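Local coordinates for protein endoglucanase A (Clostridium acetobutylicum, PDB 3IK2) that probably hydrolyses internal beta-1,4-glucosidic bonds in cellulose and related glucans, as an endoglucanase of glycoside hydrolase family 44, at residues Val201-Lys204 with Asp205-Ala209; Phe232-Phe235 with Asn236-Pro239; Ile481-Arg484 with Asp485-Ser488. All blocks are in the same frame, centred on the assembly; numbering follows the deposited sequence.

Contact 1: Val201-Lys204 with Asp205-Ala209; sequences VLDK and DTQLA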
loop_
_atom_site.group_PDB
_atom_site.type_symbol
_atom_site.label_atom_id
_atom_site.label_comp_id
_atom_site.label_asym_id
_atom_site.label_seq_id
_atom_site.Cartn_x
_atom_site.Cartn_y
_atom_site.Cartn_z
ATOM N N VAL A 201 -1.957 -4.774 21.322
ATOM C CA VAL A 201 -1.533 -4.107 20.078
ATOM C C VAL A 201 -1.154 -2.623 20.285
ATOM O O VAL A 201 -0.135 -2.149 19.754
ATOM C CB VAL A 201 -2.553 -4.270 18.908
ATOM C CG1 VAL A 201 -3.755 -3.405 19.071
ATOM C CG2 VAL A 201 -1.881 -3.947 17.568
ATOM N N LEU A 202 -1.994 -1.905 21.030
ATOM C CA LEU A 202 -1.759 -0.510 21.373
ATOM C C LEU A 202 -0.387 -0.356 22.065
ATOM O O LEU A 202 0.416 0.484 21.689
ATOM C CB LEU A 202 -2.884 -0.020 22.301
ATOM C CG LEU A 202 -2.739 1.356 22.951
ATOM C CD1 LEU A 202 -2.644 2.482 21.887
ATOM C CD2 LEU A 202 -3.879 1.628 23.952
ATOM N N ASP A 203 -0.153 -1.198 23.073
ATOM C CA ASP A 203 1.059 -1.153 23.897
ATOM C C ASP A 203 2.313 -1.485 23.088
ATOM O O ASP A 203 3.309 -0.763 23.154
ATOM C CB ASP A 203 0.909 -2.112 25.089
ATOM C CG ASP A 203 2.208 -2.326 25.837
ATOM O OD1 ASP A 203 2.657 -3.486 25.928
ATOM O OD2 ASP A 203 2.790 -1.338 26.335
ATOM N N LYS A 204 2.243 -2.559 22.313
ATOM C CA LYS A 204 3.370 -2.968 21.470
ATOM C C LYS A 204 3.654 -1.970 20.360
ATOM O O LYS A 204 4.801 -1.610 20.126
ATOM C CB LYS A 204 3.118 -4.354 20.890
ATOM C CG LYS A 204 3.581 -5.473 21.817
ATOM C CD LYS A 204 3.090 -6.808 21.310
ATOM C CE LYS A 204 3.761 -7.957 22.074
ATOM N NZ LYS A 204 3.347 -9.261 21.500
ATOM N N ASP A 205 2.605 -1.493 19.694
ATOM C CA ASP A 205 2.770 -0.423 18.722
ATOM C C ASP A 205 3.383 0.804 19.353
ATOM O O ASP A 205 4.206 1.477 18.734
ATOM C CB ASP A 205 1.439 -0.060 18.051
ATOM C CG ASP A 205 1.098 -0.993 16.936
ATOM O OD1 ASP A 205 1.693 -2.096 16.896
ATOM O OD2 ASP A 205 0.233 -0.644 16.112
ATOM N N THR A 206 2.989 1.109 20.582
ATOM C CA THR A 206 3.448 2.334 21.212
ATOM C C THR A 206 4.939 2.242 21.567
ATOM O O THR A 206 5.700 3.137 21.268
ATOM C CB THR A 206 2.570 2.704 22.464
ATOM O OG1 THR A 206 1.238 3.041 22.032
ATOM C CG2 THR A 206 3.159 3.885 23.180
ATOM N N GLN A 207 5.328 1.142 22.200
ATOM C CA GLN A 207 6.692 0.905 22.612
ATOM C C GLN A 207 7.624 0.726 21.415
ATOM O O GLN A 207 8.719 1.241 21.418
ATOM C CB GLN A 207 6.755 -0.324 23.512
ATOM C CG GLN A 207 5.979 -0.182 24.819
ATOM C CD GLN A 207 6.186 -1.388 25.735
ATOM O OE1 GLN A 207 6.925 -2.339 25.397
ATOM N NE2 GLN A 207 5.540 -1.359 26.903
ATOM N N LEU A 208 7.171 0.006 20.390
ATOM C CA LEU A 208 7.967 -0.139 19.169
ATOM C C LEU A 208 8.092 1.193 18.424
ATOM O O LEU A 208 9.165 1.540 17.942
ATOM C CB LEU A 208 7.406 -1.242 18.270
ATOM C CG LEU A 208 8.257 -1.732 17.087
ATOM C CD1 LEU A 208 9.741 -1.999 17.505
ATOM C CD2 LEU A 208 7.628 -2.991 16.373
ATOM N N ALA A 209 7.011 1.965 18.340
ATOM C CA ALA A 209 7.136 3.303 17.753
ATOM C C ALA A 209 8.104 4.188 18.550
ATOM O O ALA A 209 8.843 4.966 17.965
ATOM C CB ALA A 209 5.753 3.973 17.595
#
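D203 and Q207 sit one helical turn apart, and their side chains slant across one another on the exposed face of the helix. The carboxylate and amide planes stand 84° apart. Carboxylate OD2 of D203 comes within 2.8 Å of NE2 of Q207, but the N-H points poorly for a hydrogen bond. At the backbone of the same pair, the bond from Q207 N to D203 O is nearly straight, at 168°.

L202 and T206 instead run alongside each other in the same direction. T206 OG1 is anti to its own carbonyl carbon (chi1 -67°), which turns the hydroxyl back along the helix to 2.7 Å from L202 O. The same carbonyl accepts the amide of T206. OD1 of N262, on helix 251-266, is also within hydrogen-bonding reach of this hydroxyl. L202 CD1 touches the same hydroxyl oxygen at 3.9 Å.

V201 and D205 make a second side-by-side pair on the buried side. Methyl CG2 of V201 packs 4.1 Å from D205 OD1. The buried carboxylate is held at OD2 by the hydroxyl of Y255, from helix 251-266. K204 stretches away from the turn, and its NZ makes a salt bridge with E200 and a hydrogen bond to A105 O.

The i to i+4 backbone bonds and side-chain pairs are those of a regular alpha helix. Helix 198-215 comes between parallel strands 174-177 and 220-226, where it forms part of a beta-alpha-beta crossover of the TIM-like barrel.

Contact 2: Phe232-Phe235 with Asn236-Pro239; sequences FNDF and NSSP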
loop_
_atom_site.group_PDB
_atom_site.type_symbol
_atom_site.label_atom_id
_atom_site.label_comp_id
_atom_site.label_asym_id
_atom_site.label_seq_id
_atom_site.Cartn_x
_atom_site.Cartn_y
_atom_site.Cartn_z
ATOM N N PHE A 232 -10.325 -3.783 11.330
ATOM C CA PHE A 232 -10.690 -2.353 11.450
ATOM C C PHE A 232 -11.848 -2.195 12.423
ATOM O O PHE A 232 -11.997 -1.152 13.075
ATOM C CB PHE A 232 -11.199 -1.754 10.120
ATOM C CG PHE A 232 -10.265 -1.899 8.942
ATOM C CD1 PHE A 232 -10.708 -1.519 7.662
ATOM C CD2 PHE A 232 -8.946 -2.400 9.083
ATOM C CE1 PHE A 232 -9.862 -1.638 6.542
ATOM C CE2 PHE A 232 -8.106 -2.530 7.967
ATOM C CZ PHE A 232 -8.567 -2.152 6.690
ATOM N N ASN A 233 -12.689 -3.225 12.463
ATOM C CA ASN A 233 -14.022 -3.140 13.040
ATOM C C ASN A 233 -13.909 -3.391 14.541
ATOM O O ASN A 233 -14.047 -2.459 15.350
ATOM C CB ASN A 233 -14.947 -4.130 12.279
ATOM C CG ASN A 233 -16.396 -4.177 12.804
ATOM O OD1 ASN A 233 -17.154 -5.110 12.467
ATOM N ND2 ASN A 233 -16.783 -3.202 13.600
ATOM N N ASP A 234 -13.583 -4.628 14.910
ATOM C CA ASP A 234 -13.496 -5.016 16.312
ATOM C C ASP A 234 -12.206 -5.773 16.615
ATOM O O ASP A 234 -12.142 -6.606 17.526
ATOM C CB ASP A 234 -14.753 -5.802 16.735
ATOM C CG ASP A 234 -14.987 -7.072 15.925
ATOM O OD1 ASP A 234 -15.992 -7.754 16.191
ATOM O OD2 ASP A 234 -14.206 -7.412 15.014
ATOM N N PHE A 235 -11.155 -5.418 15.867
ATOM C CA PHE A 235 -9.831 -6.073 15.957
ATOM C C PHE A 235 -9.940 -7.597 15.874
ATOM O O PHE A 235 -9.314 -8.336 16.658
ATOM C CB PHE A 235 -9.048 -5.587 17.182
ATOM C CG PHE A 235 -7.542 -5.809 17.084
ATOM C CD1 PHE A 235 -6.830 -5.436 15.937
ATOM C CD2 PHE A 235 -6.850 -6.395 18.134
ATOM C CE1 PHE A 235 -5.430 -5.618 15.851
ATOM C CE2 PHE A 235 -5.456 -6.605 18.052
ATOM C CZ PHE A 235 -4.753 -6.225 16.909
ATOM N N ASN A 236 -10.742 -8.052 14.895
ATOM C CA ASN A 236 -10.961 -9.478 14.600
ATOM C C ASN A 236 -11.538 -10.241 15.823
ATOM O O ASN A 236 -10.945 -11.224 16.314
ATOM C CB ASN A 236 -9.643 -10.106 14.102
ATOM C CG ASN A 236 -9.845 -11.442 13.389
ATOM O OD1 ASN A 236 -10.885 -11.681 12.790
ATOM N ND2 ASN A 236 -8.830 -12.302 13.428
ATOM N N SER A 237 -12.679 -9.758 16.317
ATOM C CA SER A 237 -13.316 -10.261 17.537
ATOM C C SER A 237 -12.329 -10.414 18.704
ATOM O O SER A 237 -12.210 -11.468 19.328
ATOM C CB SER A 237 -14.072 -11.567 17.287
ATOM O OG SER A 237 -14.619 -11.574 15.996
ATOM N N SER A 238 -11.616 -9.333 18.984
ATOM C CA SER A 238 -10.670 -9.316 20.076
ATOM C C SER A 238 -11.400 -9.570 21.400
ATOM O O SER A 238 -12.473 -8.994 21.630
ATOM C CB SER A 238 -9.945 -7.978 20.085
ATOM O OG SER A 238 -8.873 -7.997 21.000
ATOM N N PRO A 239 -10.841 -10.456 22.266
ATOM C CA PRO A 239 -11.497 -10.752 23.539
ATOM C C PRO A 239 -11.726 -9.521 24.427
ATOM O O PRO A 239 -12.701 -9.507 25.172
ATOM C CB PRO A 239 -10.547 -11.767 24.211
ATOM C CG PRO A 239 -9.241 -11.658 23.447
ATOM C CD PRO A 239 -9.619 -11.263 22.071
HETATM O O HOH W 1 -16.762 -10.180 15.276
#
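D234 reaches forward over the turn to S237 and S238. Its CG lies between the backbone N and the carbonyl carbon (chi1 59°), which swings the carboxylate over the amides that follow. OD2 accepts the N-H of S237 at 3.1 Å, and that bond is almost straight. The donor stands well above the carboxylate plane, not within it. The other oxygen, OD1, accepts a proton from a water at 2.7 Å. This water also lies 2.7 Å from OG of S237 and is hydrogen-bonded to it, so it bridges the two side chains. Both carboxylate oxygens are thus engaged, one by backbone and one by solvent.

The carbonyl of D234 is used as well. Its O accepts the N-H of S238 at 3.1 Å, again nearly straight. Between these two residues F235, N236 and S237 all have positive phi and left-handed helical backbone angles. The result is one left-handed turn placed directly after the right-handed helix 229-234. The backbone thus switches from right- to left-handed winding between helix 229-234, which follows barrel strand 220-226, and helix 241-245.

F235 begins that turn. Its CG is anti to the backbone N, and the ring goes inward, where it stacks on F251. OG of S238 lies at the ring edge, near the ring plane, 3.9 Å from CD2. The hydroxyl has D240 OD1 and T196 O as hydrogen-bond partners. N236 sends its amide off roughly at right angles to the F235 side chain. There OD1 meets the hydroxyl of S230, and ND2 makes a weak bond to S182 O.

Contact 3: Ile481-Arg484 with Asp485-Ser488; sequences ITKR and DDVS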
loop_
_atom_site.group_PDB
_atom_site.type_symbol
_atom_site.label_atom_id
_atom_site.label_comp_id
_atom_site.label_asym_id
_atom_site.label_seq_id
_atom_site.Cartn_x
_atom_site.Cartn_y
_atom_site.Cartn_z
ATOM N N ILE A 481 1.908 -0.280 -23.462
ATOM C CA ILE A 481 1.362 1.054 -23.614
ATOM C C ILE A 481 1.795 1.579 -24.977
ATOM O O ILE A 481 2.988 1.679 -25.258
ATOM C CB ILE A 481 1.814 1.984 -22.491
ATOM C CG1 ILE A 481 1.171 1.558 -21.157
ATOM C CG2 ILE A 481 1.460 3.420 -22.817
ATOM C CD1 ILE A 481 1.852 2.180 -19.962
ATOM N N THR A 482 0.816 1.894 -25.820
ATOM C CA THR A 482 1.098 2.424 -27.153
ATOM C C THR A 482 0.692 3.890 -27.218
ATOM O O THR A 482 -0.297 4.288 -26.624
ATOM C CB THR A 482 0.370 1.617 -28.244
ATOM O OG1 THR A 482 -1.057 1.679 -28.027
ATOM C CG2 THR A 482 0.832 0.156 -28.236
ATOM N N LYS A 483 1.464 4.688 -27.947
ATOM C CA LYS A 483 1.066 6.046 -28.268
ATOM C C LYS A 483 -0.118 5.982 -29.206
ATOM O O LYS A 483 -0.062 5.328 -30.262
ATOM C CB LYS A 483 2.212 6.830 -28.898
ATOM C CG LYS A 483 1.915 8.334 -29.048
ATOM C CD LYS A 483 3.128 9.079 -29.564
ATOM C CE LYS A 483 3.092 10.553 -29.154
ATOM N NZ LYS A 483 2.373 11.415 -30.123
ATOM N N ARG A 484 -1.202 6.640 -28.800
ATOM C CA ARG A 484 -2.411 6.659 -29.601
ATOM C C ARG A 484 -2.483 7.969 -30.392
ATOM O O ARG A 484 -1.614 8.819 -30.303
ATOM C CB ARG A 484 -3.643 6.395 -28.723
ATOM C CG ARG A 484 -3.289 5.523 -27.519
ATOM C CD ARG A 484 -4.331 4.505 -27.102
ATOM N NE ARG A 484 -3.720 3.207 -26.770
ATOM C CZ ARG A 484 -4.361 2.037 -26.799
ATOM N NH1 ARG A 484 -5.653 1.977 -27.128
ATOM N NH2 ARG A 484 -3.709 0.919 -26.517
ATOM N N ASP A 485 -3.515 8.116 -31.185
ATOM C CA ASP A 485 -3.694 9.310 -31.975
ATOM C C ASP A 485 -3.778 10.578 -31.109
ATOM O O ASP A 485 -4.415 10.574 -30.034
ATOM C CB ASP A 485 -4.960 9.153 -32.812
ATOM C CG ASP A 485 -4.883 9.879 -34.138
ATOM O OD1 ASP A 485 -3.779 9.974 -34.755
ATOM O OD2 ASP A 485 -5.963 10.341 -34.564
ATOM N N ASP A 486 -3.149 11.658 -31.575
ATOM C CA ASP A 486 -3.216 12.927 -30.846
ATOM C C ASP A 486 -4.645 13.389 -30.735
ATOM O O ASP A 486 -5.489 13.038 -31.573
ATOM C CB ASP A 486 -2.414 14.020 -31.537
ATOM C CG ASP A 486 -0.928 13.778 -31.489
ATOM O OD1 ASP A 486 -0.475 12.744 -30.974
ATOM O OD2 ASP A 486 -0.192 14.642 -31.986
ATOM N N VAL A 487 -4.916 14.159 -29.683
ATOM C CA VAL A 487 -6.133 14.946 -29.599
ATOM C C VAL A 487 -6.285 15.763 -30.893
ATOM O O VAL A 487 -5.373 16.476 -31.320
ATOM C CB VAL A 487 -6.173 15.827 -28.336
ATOM C CG1 VAL A 487 -7.356 16.791 -28.385
ATOM C CG2 VAL A 487 -6.291 14.938 -27.103
ATOM N N SER A 488 -7.448 15.597 -31.511
ATOM C CA SER A 488 -7.795 16.172 -32.804
ATOM C C SER A 488 -7.522 17.659 -32.891
ATOM O O SER A 488 -6.709 18.124 -33.706
ATOM C CB SER A 488 -9.288 15.944 -33.056
ATOM O OG SER A 488 -9.521 15.576 -34.399
HETATM O O HOH W 2 -0.473 10.889 -29.152
#
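K483 starts out with CG anti to its backbone N (chi1 -171°) and runs extended until the last torsion (chi4 -88°) kinks the chain and turns NZ toward D486. D486 answers with CG anti to its own carbonyl carbon (chi1 -69°), which sets the carboxylate beside the lysine end. The two side chains come together at an angle, ammonium against one carboxylate oxygen. NZ of K483 and OD1 of D486 are 3.3 Å apart. This is a salt bridge with a weak hydrogen bond, long and on the surface.

A water backs up the bridge. It accepts from NZ of K483 at 3.1 Å and lies 2.6 Å from OD1 of D486. It is also 2.6 Å from the backbone O of R484. The water thus joins the lysine, the aspartate and the R484 carbonyl. The same lysine NZ also bonds to OE1 of Q470 on the neighbouring strand. The ammonium therefore has several partners and is not held by D486 alone.

R484 takes its side chain to the other side of the strand from K483. Its chain bends at chi2 and chi3. T482 O lies at the guanidinium edge, in its plane, and NH1 makes a salt bridge with D475. The backbone O of D485 then accepts from the hydroxyl of Y497.

Strand 481-484 is an outermost strand of a mixed beta sheet and runs antiparallel to 468-475. The salt bridge lies where this edge strand passes into the loop toward strand 494-499. A beta domain of this kind beside a TIM-like barrel is characteristic of family 44 enzymes.

Following the chain from the N terminus, contact 1 comes first, within helix 198-215 of the barrel. Contact 2 follows after strand 220-226 and closes the turn at the end of helix 229-234. Contact 3 comes much later and spans the exit from strand 481-484 in the beta domain. The three lie in series; none nests in or crosses another. Contacts 1 and 2 have centres about 17 Å apart and meet directly: V201 CB packs 3.6 Å from F235 CZ. This ties the barrel helix to the segment after the next strand. Contact 3 is separate, with its centre about 51 Å from that of contact 1 and about 49 Å from that of contact 2.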